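Local coordinates for protein putative rRNA methyltransferase (Sorangium cellulosum, PDB 4RWZ) that methylates 16S ribosomal RNA, probably at N1 of an adenine in the 30S subunit, and thereby confers resistance to aminoglycoside antibiotics, at residues I29-G34 / R126-P131; V115-P120 / R168-A173. All coordinates share one frame; numbering follows the deposited sequence.

Interaction 1: residues I29-G34 / R126-P131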
loop_
_atom_site.group_PDB
_atom_site.type_symbol
_atom_site.label_atom_id
_atom_site.label_comp_id
_atom_site.label_asym_id
_atom_site.label_seq_id
_atom_site.Cartn_x
_atom_site.Cartn_y
_atom_site.Cartn_z
ATOM N N ILE A 29 4.501 -1.662 3.555
ATOM C CA ILE A 29 3.069 -1.385 3.738
ATOM C C ILE A 29 2.373 -1.726 2.457
ATOM O O ILE A 29 2.763 -1.270 1.373
ATOM C CB ILE A 29 2.818 0.078 4.130
ATOM C CG1 ILE A 29 3.597 0.366 5.447
ATOM C CG2 ILE A 29 1.265 0.350 4.220
ATOM C CD1 ILE A 29 3.455 1.877 5.922
ATOM N N ASP A 30 1.312 -2.524 2.556
ATOM C CA ASP A 30 0.566 -2.941 1.370
ATOM C C ASP A 30 -0.806 -2.287 1.442
ATOM O O ASP A 30 -1.573 -2.630 2.308
ATOM C CB ASP A 30 0.410 -4.483 1.396
ATOM C CG ASP A 30 -0.342 -5.038 0.159
ATOM O OD1 ASP A 30 -0.072 -4.545 -0.975
ATOM O OD2 ASP A 30 -1.179 -6.027 0.276
ATOM N N VAL A 31 -1.116 -1.354 0.535
ATOM C CA VAL A 31 -2.382 -0.593 0.636
ATOM C C VAL A 31 -3.429 -1.268 -0.216
ATOM O O VAL A 31 -3.142 -1.642 -1.372
ATOM C CB VAL A 31 -2.116 0.860 0.155
ATOM C CG1 VAL A 31 -3.407 1.639 0.024
ATOM C CG2 VAL A 31 -1.228 1.494 1.149
ATOM N N GLY A 32 -4.612 -1.497 0.369
ATOM C CA GLY A 32 -5.688 -2.214 -0.296
ATOM C C GLY A 32 -5.378 -3.691 -0.292
ATOM O O GLY A 32 -5.471 -4.386 -1.313
ATOM N N THR A 33 -5.033 -4.201 0.873
ATOM C CA THR A 33 -4.470 -5.576 0.916
ATOM C C THR A 33 -5.552 -6.683 0.745
ATOM O O THR A 33 -5.226 -7.888 0.599
ATOM C CB THR A 33 -3.701 -5.728 2.238
ATOM O OG1 THR A 33 -2.853 -6.868 2.202
ATOM C CG2 THR A 33 -4.703 -5.950 3.373
ATOM N N GLY A 34 -6.831 -6.309 0.787
ATOM C CA GLY A 34 -7.865 -7.319 0.617
ATOM C C GLY A 34 -7.861 -8.362 1.726
ATOM O O GLY A 34 -7.914 -8.032 2.904
ATOM N N ARG A 126 2.592 9.112 -0.811
ATOM C CA ARG A 126 3.946 9.599 -0.534
ATOM C C ARG A 126 4.135 9.849 0.964
ATOM O O ARG A 126 5.215 9.668 1.517
ATOM C CB ARG A 126 4.228 10.874 -1.326
ATOM C CG ARG A 126 5.559 11.574 -0.954
ATOM C CD ARG A 126 6.785 10.665 -1.303
ATOM N NE ARG A 126 8.045 11.369 -1.010
ATOM C CZ ARG A 126 8.573 11.416 0.215
ATOM N NH1 ARG A 126 7.932 10.844 1.232
ATOM N NH2 ARG A 126 9.716 12.027 0.439
ATOM N N ARG A 127 3.065 10.242 1.643
ATOM C CA ARG A 127 3.154 10.466 3.085
ATOM C C ARG A 127 3.578 9.219 3.851
ATOM O O ARG A 127 4.242 9.328 4.918
ATOM C CB ARG A 127 1.796 10.995 3.597
ATOM C CG ARG A 127 1.634 11.230 5.075
ATOM C CD ARG A 127 0.166 11.749 5.211
ATOM N NE ARG A 127 -0.333 12.011 6.550
ATOM C CZ ARG A 127 -1.235 11.252 7.164
ATOM N NH1 ARG A 127 -1.716 10.168 6.566
ATOM N NH2 ARG A 127 -1.658 11.576 8.379
ATOM N N LEU A 128 3.269 8.036 3.307
ATOM C CA LEU A 128 3.584 6.801 4.024
ATOM C C LEU A 128 5.015 6.285 3.834
ATOM O O LEU A 128 5.432 5.352 4.523
ATOM C CB LEU A 128 2.669 5.623 3.597
ATOM C CG LEU A 128 1.189 5.758 3.948
ATOM C CD1 LEU A 128 0.428 4.445 3.699
ATOM C CD2 LEU A 128 1.074 6.165 5.359
ATOM N N VAL A 129 5.714 6.851 2.869
ATOM C CA VAL A 129 6.985 6.307 2.431
ATOM C C VAL A 129 8.154 7.096 2.996
ATOM O O VAL A 129 8.127 8.309 3.003
ATOM C CB VAL A 129 7.062 6.330 0.903
ATOM C CG1 VAL A 129 8.344 5.604 0.411
ATOM C CG2 VAL A 129 5.832 5.598 0.344
ATOM N N ARG A 130 9.187 6.405 3.446
ATOM C CA ARG A 130 10.361 7.130 3.962
ATOM C C ARG A 130 11.174 7.607 2.769
ATOM O O ARG A 130 11.092 7.003 1.680
ATOM C CB ARG A 130 11.171 6.258 4.939
ATOM C CG ARG A 130 12.007 5.199 4.338
ATOM C CD ARG A 130 12.764 4.453 5.448
ATOM N NE ARG A 130 11.833 3.837 6.379
ATOM C CZ ARG A 130 12.076 3.678 7.680
ATOM N NH1 ARG A 130 13.235 4.125 8.182
ATOM N NH2 ARG A 130 11.162 3.088 8.476
ATOM N N PRO A 131 11.935 8.709 2.935
ATOM C CA PRO A 131 12.828 9.186 1.858
ATOM C C PRO A 131 13.687 8.054 1.342
ATOM O O PRO A 131 14.182 7.235 2.133
ATOM C CB PRO A 131 13.716 10.235 2.554
ATOM C CG PRO A 131 12.879 10.738 3.690
ATOM C CD PRO A 131 12.038 9.541 4.147
#
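Leu128 reaches across to Ile29 and Val31 with a single methyl, CD1. Its distance to Ile29 CG2 is 4.2 Å, and the distance from Leu128 CD1 to Val31 CG2 is also 4.2 Å. The two strand methyls, Ile29 CG2 and Val31 CG2, lie 4.1 Å from each other, so the three carbons form a nearly equilateral triangle, with the leucine methyl seated between the strand side chains rather than against one of them. The torsions account for this reach: CD1 of Leu128 is carried anti to its own CA (chi2 -170°), at the far end of an extended side chain, while CD2 stays farther from the strand methyls. On Ile29, the branch methyl CG2 stands anti to the backbone N, and CD1 of the longer branch passes alongside, 4.5 Å from Leu128 CB. All three residues are buried and no hydrogen bond crosses the contact; Leu90 and Leu94 also touch Leu128, and Leu101 of the neighbouring strand touches Val31.

The alternation of strand 26-31 sends Asp30 to the other face. Thr33 OG1 donates to Asp30 OD2 over 2.7 Å, meeting the anti side of the carboxylate 20° out of its plane, which ties the turn at Gly32 to the strand end. Thr102 OG1 bonds OD1 and so joins Asp30 to strand 98-104. Just past helix 119-127, Val129 N bonds Arg126 O (3.2 Å), and the Leu128 side chain points toward the strand from this turn. A single leucine after the helix thus packs on one face of strand 26-31, whose end runs into a glycine-rich loop. The sequence Asp30-Val31-Gly32-Thr33-Gly34 matches the first conserved motif of Rossmann-like methyltransferases, the loop that in relatives wraps S-adenosylmethionine.

Interaction 2: residues V115-P120 / R168-A173; sequences VLPEAP and RPAYRA
The linker between helices 108-115 and 119-127 packs here against helix 160-172, which leads into the edge strand 176-183 of the methyltransferase sheet. Within these segments every contact is made by the Pro117 ring, to Ala170 and Tyr171. Pro117 CG comes to 3.4 Å from Ala170 CB, tighter than usual van der Waals contact, and Pro117 CD follows at 3.8 Å from the same methyl. The alanine methyl therefore presses on the CG-CD side of the ring. On the next residue of the helix, Tyr171 CE1 lies 4.1 Å from Pro117 CB, which approaches the aromatic ring obliquely. Leu167 of the same helix and Leu122 of helix 119-127 also touch Pro117.

The peptide bond before Pro117 is cis, a sharp reversal that accompanies the presentation of the ring to the helix while Leu116 and Glu118 on either side point their CB atoms away. Tyr171 runs past the proline toward the preceding helix, its chi1 of -87° departing from the staggered value, and its OH is hydrogen-bonded to Leu114 O. That bond fixes the far end of the ring; Leu122 also touches the Tyr171 side chain. Nearby, Trp162 NE1 bonds Val115 O, so two side chains of helix 160-172 grip carbonyls at the end of helix 108-115. Glu118 occupies the N-cap position of helix 119-127. The contact thus joins a cis-proline corner to the crossover helix between strands 133-139 and 176-183, as in the Rossmann-like methyltransferase fold.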
loop_
_atom_site.group_PDB
_atom_site.type_symbol
_atom_site.label_atom_id
_atom_site.label_comp_id
_atom_site.label_asym_id
_atom_site.label_seq_id
_atom_site.Cartn_x
_atom_site.Cartn_y
_atom_site.Cartn_z
ATOM N N VAL A 115 -2.713 6.453 -12.611
ATOM C CA VAL A 115 -2.357 6.635 -14.039
ATOM C C VAL A 115 -2.827 7.949 -14.648
ATOM O O VAL A 115 -2.341 8.314 -15.734
ATOM C CB VAL A 115 -2.788 5.456 -14.941
ATOM C CG1 VAL A 115 -2.175 4.133 -14.405
ATOM C CG2 VAL A 115 -4.295 5.339 -15.026
ATOM N N LEU A 116 -3.790 8.638 -14.018
ATOM C CA LEU A 116 -4.222 9.928 -14.581
ATOM C C LEU A 116 -3.121 11.004 -14.476
ATOM O O LEU A 116 -2.792 11.667 -15.485
ATOM C CB LEU A 116 -5.578 10.395 -14.007
ATOM C CG LEU A 116 -6.715 9.443 -14.464
ATOM C CD1 LEU A 116 -8.077 9.799 -13.861
ATOM C CD2 LEU A 116 -6.768 9.347 -15.989
ATOM N N PRO A 117 -2.546 11.227 -13.286
ATOM C CA PRO A 117 -2.863 10.735 -11.947
ATOM C C PRO A 117 -3.633 11.787 -11.194
ATOM O O PRO A 117 -3.923 12.871 -11.724
ATOM C CB PRO A 117 -1.479 10.548 -11.316
ATOM C CG PRO A 117 -0.725 11.772 -11.853
ATOM C CD PRO A 117 -1.266 11.976 -13.288
ATOM N N GLU A 118 -3.985 11.457 -9.951
ATOM C CA GLU A 118 -4.697 12.389 -9.078
ATOM C C GLU A 118 -3.803 12.812 -7.925
ATOM O O GLU A 118 -3.452 11.976 -7.104
ATOM C CB GLU A 118 -6.010 11.750 -8.543
ATOM C CG GLU A 118 -6.948 11.362 -9.678
ATOM C CD GLU A 118 -8.115 10.505 -9.151
ATOM O OE1 GLU A 118 -8.373 10.595 -7.937
ATOM O OE2 GLU A 118 -8.725 9.729 -9.914
ATOM N N ALA A 119 -3.449 14.105 -7.868
ATOM C CA ALA A 119 -2.487 14.603 -6.857
ATOM C C ALA A 119 -2.811 14.258 -5.398
ATOM O O ALA A 119 -1.934 13.891 -4.651
ATOM C CB ALA A 119 -2.200 16.193 -7.017
ATOM N N PRO A 120 -4.075 14.443 -4.954
ATOM C CA PRO A 120 -4.324 14.122 -3.549
ATOM C C PRO A 120 -4.037 12.666 -3.232
ATOM O O PRO A 120 -3.634 12.436 -2.113
ATOM C CB PRO A 120 -5.856 14.371 -3.390
ATOM C CG PRO A 120 -6.161 15.363 -4.400
ATOM C CD PRO A 120 -5.243 15.080 -5.592
ATOM N N ARG A 168 5.482 11.436 -15.258
ATOM C CA ARG A 168 6.700 11.875 -14.586
ATOM C C ARG A 168 6.578 13.200 -13.837
ATOM O O ARG A 168 7.010 13.288 -12.686
ATOM C CB ARG A 168 7.933 11.898 -15.531
ATOM C CG ARG A 168 8.380 10.521 -15.907
ATOM C CD ARG A 168 9.743 10.609 -16.728
ATOM N NE ARG A 168 10.085 9.261 -17.121
ATOM C CZ ARG A 168 10.661 8.418 -16.271
ATOM N NH1 ARG A 168 10.948 8.841 -15.017
ATOM N NH2 ARG A 168 10.938 7.176 -16.652
ATOM N N PRO A 169 6.018 14.244 -14.494
ATOM C CA PRO A 169 5.974 15.524 -13.786
ATOM C C PRO A 169 5.018 15.503 -12.598
ATOM O O PRO A 169 5.338 16.094 -11.556
ATOM C CB PRO A 169 5.447 16.501 -14.854
ATOM C CG PRO A 169 5.736 15.852 -16.173
ATOM C CD PRO A 169 5.576 14.375 -15.898
ATOM N N ALA A 170 3.893 14.808 -12.747
ATOM C CA ALA A 170 2.879 14.755 -11.700
ATOM C C ALA A 170 3.411 13.948 -10.508
ATOM O O ALA A 170 3.177 14.289 -9.332
ATOM C CB ALA A 170 1.631 14.129 -12.229
ATOM N N TYR A 171 4.086 12.843 -10.779
ATOM C CA TYR A 171 4.666 12.088 -9.670
ATOM C C TYR A 171 5.730 12.948 -8.958
ATOM O O TYR A 171 5.764 12.995 -7.724
ATOM C CB TYR A 171 5.262 10.736 -10.156
ATOM C CG TYR A 171 4.228 9.627 -10.175
ATOM C CD1 TYR A 171 3.151 9.664 -11.055
ATOM C CD2 TYR A 171 4.320 8.530 -9.298
ATOM C CE1 TYR A 171 2.178 8.656 -11.071
ATOM C CE2 TYR A 171 3.383 7.513 -9.312
ATOM C CZ TYR A 171 2.305 7.586 -10.201
ATOM O OH TYR A 171 1.352 6.581 -10.200
ATOM N N ARG A 172 6.565 13.656 -9.736
ATOM C CA ARG A 172 7.556 14.528 -9.126
ATOM C C ARG A 172 6.848 15.598 -8.270
ATOM O O ARG A 172 7.361 15.997 -7.211
ATOM C CB ARG A 172 8.431 15.237 -10.194
ATOM C CG ARG A 172 9.553 14.414 -10.594
ATOM C CD ARG A 172 10.572 15.257 -11.436
ATOM N NE ARG A 172 11.662 14.414 -11.877
ATOM C CZ ARG A 172 12.159 14.444 -13.110
ATOM N NH1 ARG A 172 11.655 15.287 -14.007
ATOM N NH2 ARG A 172 13.170 13.643 -13.438
ATOM N N ALA A 173 5.716 16.098 -8.773
ATOM C CA ALA A 173 4.976 17.140 -8.056
ATOM C C ALA A 173 4.423 16.594 -6.733
ATOM O O ALA A 173 3.918 17.377 -5.928
ATOM C CB ALA A 173 3.840 17.723 -8.914
#

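Along the chain the segments alternate, in the order 29-34, 115-120, 126-131, 168-173, and both contacts involve segments that overlap helix 119-127. Their centres are 16 Å apart and the nearest atoms about 7 Å, without touching. Interaction 1 lies about 4 Å from the centre of the chain, interaction 2 about 17 Å. The residues that make the contacts, Pro117 and Leu128, flank helix 119-127, which runs between the outer contact and the central one. The strand order 3-2-1-4-5-7-6, with 207-213 antiparallel to its neighbours, is that of class I methyltransferases; the two contacts join central and outer parts of this one domain.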